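PDB 6HP2: putative polyketide synthase from Brevibacillus brevis, which probably takes part in intermediate steps of bacillaene biosynthesis, the piece described here being its O-methyltransferase domain with S-adenosyl-L-homocysteine bound. Local coordinates for residues A[55-60]-A[73-78]. Residues are numbered along the deposited sequence; the frame is centred on the assembly and turned at random.
Sequences PGFSMS and REMVRE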
ATOM      1  N   PRO A  55      21.233   9.953 -10.302  1.00 52.76           N
ATOM      2  CA  PRO A  55      22.419  10.341  -9.536  1.00 54.45           C
ATOM      3  C   PRO A  55      22.245  11.716  -8.912  1.00 50.21           C
ATOM      4  O   PRO A  55      21.748  12.659  -9.544  1.00 48.12           O
ATOM      5  CB  PRO A  55      23.550  10.314 -10.572  1.00 67.42           C
ATOM      6  CG  PRO A  55      22.857  10.418 -11.914  1.00 66.31           C
ATOM      7  CD  PRO A  55      21.533   9.736 -11.738  1.00 55.61           C
ATOM      8  N   GLY A  56      22.648  11.820  -7.642  1.00 60.51           N
ATOM      9  CA  GLY A  56      22.494  13.038  -6.881  1.00 64.11           C
ATOM     10  C   GLY A  56      21.158  13.181  -6.175  1.00 62.56           C
ATOM     11  O   GLY A  56      21.070  13.896  -5.173  1.00 50.54           O
ATOM     12  N   PHE A  57      20.114  12.532  -6.677  1.00 53.55           N
ATOM     13  CA  PHE A  57      18.816  12.605  -6.038  1.00 43.58           C
ATOM     14  C   PHE A  57      18.861  11.871  -4.701  1.00 44.63           C
ATOM     15  O   PHE A  57      19.164  10.680  -4.637  1.00 48.33           O
ATOM     16  CB  PHE A  57      17.748  12.000  -6.935  1.00 46.08           C
ATOM     17  CG  PHE A  57      16.342  12.428  -6.594  1.00 44.77           C
ATOM     18  CD1 PHE A  57      15.653  11.782  -5.625  1.00 36.02           C
ATOM     19  CD2 PHE A  57      15.736  13.461  -7.261  1.00 47.18           C
ATOM     20  CE1 PHE A  57      14.375  12.138  -5.306  1.00 38.90           C
ATOM     21  CE2 PHE A  57      14.452  13.819  -6.964  1.00 52.85           C
ATOM     22  CZ  PHE A  57      13.761  13.134  -5.969  1.00 39.59           C
ATOM     23  N   SER A  58      18.584  12.573  -3.634  1.00 41.56           N
ATOM     24  CA  SER A  58      18.604  11.999  -2.300  1.00 36.91           C
ATOM     25  C   SER A  58      17.193  12.019  -1.753  1.00 32.88           C
ATOM     26  O   SER A  58      16.671  13.093  -1.398  1.00 37.22           O
ATOM     27  CB  SER A  58      19.533  12.789  -1.379  1.00 44.13           C
ATOM     28  OG  SER A  58      19.324  12.410  -0.036  1.00 36.28           O
ATOM     29  N   MET A  59      16.583  10.838  -1.684  1.00 39.27           N
ATOM     30  CA  MET A  59      15.221  10.724  -1.199  1.00 38.48           C
ATOM     31  C   MET A  59      15.112  11.216   0.233  1.00 38.76           C
ATOM     32  O   MET A  59      14.119  11.837   0.579  1.00 37.82           O
ATOM     33  CB  MET A  59      14.733   9.275  -1.298  1.00 36.66           C
ATOM     34  CG  MET A  59      13.282   9.095  -0.882  1.00 38.37           C
ATOM     35  SD  MET A  59      12.176   9.933  -2.084  1.00 37.16           S
ATOM     36  CE  MET A  59      12.296   8.794  -3.460  1.00 39.23           C
ATOM     37  N   SER A  60      16.107  10.933   1.087  1.00 32.31           N
ATOM     38  CA  SER A  60      16.011  11.350   2.487  1.00 37.08           C
ATOM     39  C   SER A  60      15.975  12.878   2.595  1.00 31.16           C
ATOM     40  O   SER A  60      15.263  13.429   3.430  1.00 37.96           O
ATOM     41  CB  SER A  60      17.195  10.784   3.301  1.00 33.24           C
ATOM     42  OG  SER A  60      18.423  11.173   2.737  1.00 33.01           O
ATOM     43  N   ARG A  73       9.800  17.145  -4.549  1.00 29.74           N
ATOM     44  CA  ARG A  73       8.750  16.413  -3.875  1.00 30.72           C
ATOM     45  C   ARG A  73       7.569  16.191  -4.809  1.00 31.03           C
ATOM     46  O   ARG A  73       6.858  15.188  -4.683  1.00 28.45           O
ATOM     47  CB  ARG A  73       8.311  17.157  -2.602  1.00 36.43           C
ATOM     48  CG  ARG A  73       7.344  16.342  -1.706  1.00 71.68           C
ATOM     49  CD  ARG A  73       8.002  15.112  -1.090  1.00105.62           C
ATOM     50  NE  ARG A  73       7.090  14.207  -0.371  1.00109.18           N
ATOM     51  CZ  ARG A  73       6.181  13.416  -0.951  1.00 84.23           C
ATOM     52  NH1 ARG A  73       6.010  13.443  -2.265  1.00 67.20           N
ATOM     53  NH2 ARG A  73       5.416  12.605  -0.223  1.00 62.13           N
ATOM     54  N   GLU A  74       7.364  17.092  -5.772  1.00 32.54           N
ATOM     55  CA  GLU A  74       6.364  16.859  -6.813  1.00 30.79           C
ATOM     56  C   GLU A  74       6.751  15.678  -7.693  1.00 25.75           C
ATOM     57  O   GLU A  74       5.876  14.925  -8.139  1.00 28.43           O
ATOM     58  CB  GLU A  74       6.175  18.136  -7.645  1.00 37.27           C
ATOM     59  CG  GLU A  74       5.125  18.126  -8.699  1.00 91.66           C
ATOM     60  CD  GLU A  74       5.181  19.393  -9.572  1.00132.04           C
ATOM     61  OE1 GLU A  74       5.374  19.270 -10.803  1.00150.55           O
ATOM     62  OE2 GLU A  74       5.050  20.512  -9.020  1.00148.33           O
ATOM     63  N   MET A  75       8.043  15.499  -7.961  1.00 29.20           N
ATOM     64  CA  MET A  75       8.490  14.345  -8.751  1.00 28.55           C
ATOM     65  C   MET A  75       8.153  13.055  -8.030  1.00 25.35           C
ATOM     66  O   MET A  75       7.730  12.057  -8.636  1.00 29.88           O
ATOM     67  CB  MET A  75      10.002  14.381  -9.014  1.00 33.86           C
ATOM     68  CG  MET A  75      10.468  15.293 -10.093  1.00 45.26           C
ATOM     69  SD  MET A  75      12.291  15.511 -10.005  1.00 44.21           S
ATOM     70  CE  MET A  75      12.833  13.900 -10.363  1.00 35.32           C
ATOM     71  N   VAL A  76       8.373  13.056  -6.726  1.00 23.98           N
ATOM     72  CA  VAL A  76       8.097  11.896  -5.887  1.00 25.57           C
ATOM     73  C   VAL A  76       6.621  11.609  -5.894  1.00 26.22           C
ATOM     74  O   VAL A  76       6.190  10.462  -6.084  1.00 29.04           O
ATOM     75  CB  VAL A  76       8.626  12.120  -4.450  1.00 24.92           C
ATOM     76  CG1 VAL A  76       8.200  11.000  -3.550  1.00 35.51           C
ATOM     77  CG2 VAL A  76      10.179  12.216  -4.515  1.00 29.12           C
ATOM     78  N   ARG A  77       5.824  12.659  -5.752  1.00 30.23           N
ATOM     79  CA  ARG A  77       4.380  12.489  -5.709  1.00 27.02           C
ATOM     80  C   ARG A  77       3.853  11.845  -6.983  1.00 23.86           C
ATOM     81  O   ARG A  77       2.949  11.010  -6.941  1.00 23.25           O
ATOM     82  CB  ARG A  77       3.723  13.825  -5.497  1.00 29.18           C
ATOM     83  CG  ARG A  77       2.216  13.695  -5.155  1.00 37.83           C
ATOM     84  CD  ARG A  77       1.596  15.089  -4.976  1.00 67.16           C
ATOM     85  NE  ARG A  77       0.337  15.044  -4.233  1.00123.31           N
ATOM     86  CZ  ARG A  77      -0.832  14.666  -4.749  1.00121.35           C
ATOM     87  NH1 ARG A  77      -0.915  14.281  -6.016  1.00108.06           N
ATOM     88  NH2 ARG A  77      -1.922  14.666  -3.995  1.00117.67           N
ATOM     89  N   GLU A  78       4.374  12.259  -8.129  1.00 21.42           N
ATOM     90  CA  GLU A  78       3.962  11.647  -9.388  1.00 25.64           C
ATOM     91  C   GLU A  78       4.218  10.148  -9.408  1.00 22.64           C
ATOM     92  O   GLU A  78       3.454   9.408 -10.025  1.00 25.14           O
ATOM     93  CB  GLU A  78       4.683  12.328 -10.573  1.00 28.43           C
ATOM     94  CG  GLU A  78       4.272  13.769 -10.809  1.00 65.83           C
ATOM     95  CD  GLU A  78       5.054  14.421 -11.946  1.00 90.39           C
ATOM     96  OE1 GLU A  78       6.085  13.860 -12.366  1.00 97.74           O
ATOM     97  OE2 GLU A  78       4.632  15.493 -12.417  1.00100.92           O
TER
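Val76 CG2 projects from helix 70-88 into the angle between Phe57, in the loop before helix 59-64, and Met59, its first residue, so the contact is apolar packing of that helix's N-terminal end and preceding loop on helix 70-88, at the periphery of the Rossmann-like methyltransferase fold, its centre about 19 Å from that of the chain. On the buried side two partners share one methyl: CG2 of Val76 lies 3.9 Å from SD of Met59, the two side chains meeting tip to tip, and 4.0 Å from CZ of Phe57, near the ring plane and therefore at the ring edge. Met59 gets there by folding its chain: chi2 (67°) and chi3 (74°) both bend, turning the thioether toward the valine although CB does not point at the other helix. Cys48 touches both Met59 and Val76, and Phe50 packs edge-to-face on Phe57 and also touches Met59, which continues the apolar cluster beyond the two segments. Ser58 N-caps helix 59-64, and its OG also bonds Asp251. The solvent side comes as close, but through the end of one exposed side chain, Met75. Its sulfur makes an oblique Met-aromatic contact, 5.4 Å from the Phe57 centroid and 71° off the ring normal. A bend at the last torsion brings the methyl in closer than the sulfur, with CE of Met75 3.8 Å from CE2 of Phe57 and SD of Met75 4.1 Å from that same carbon.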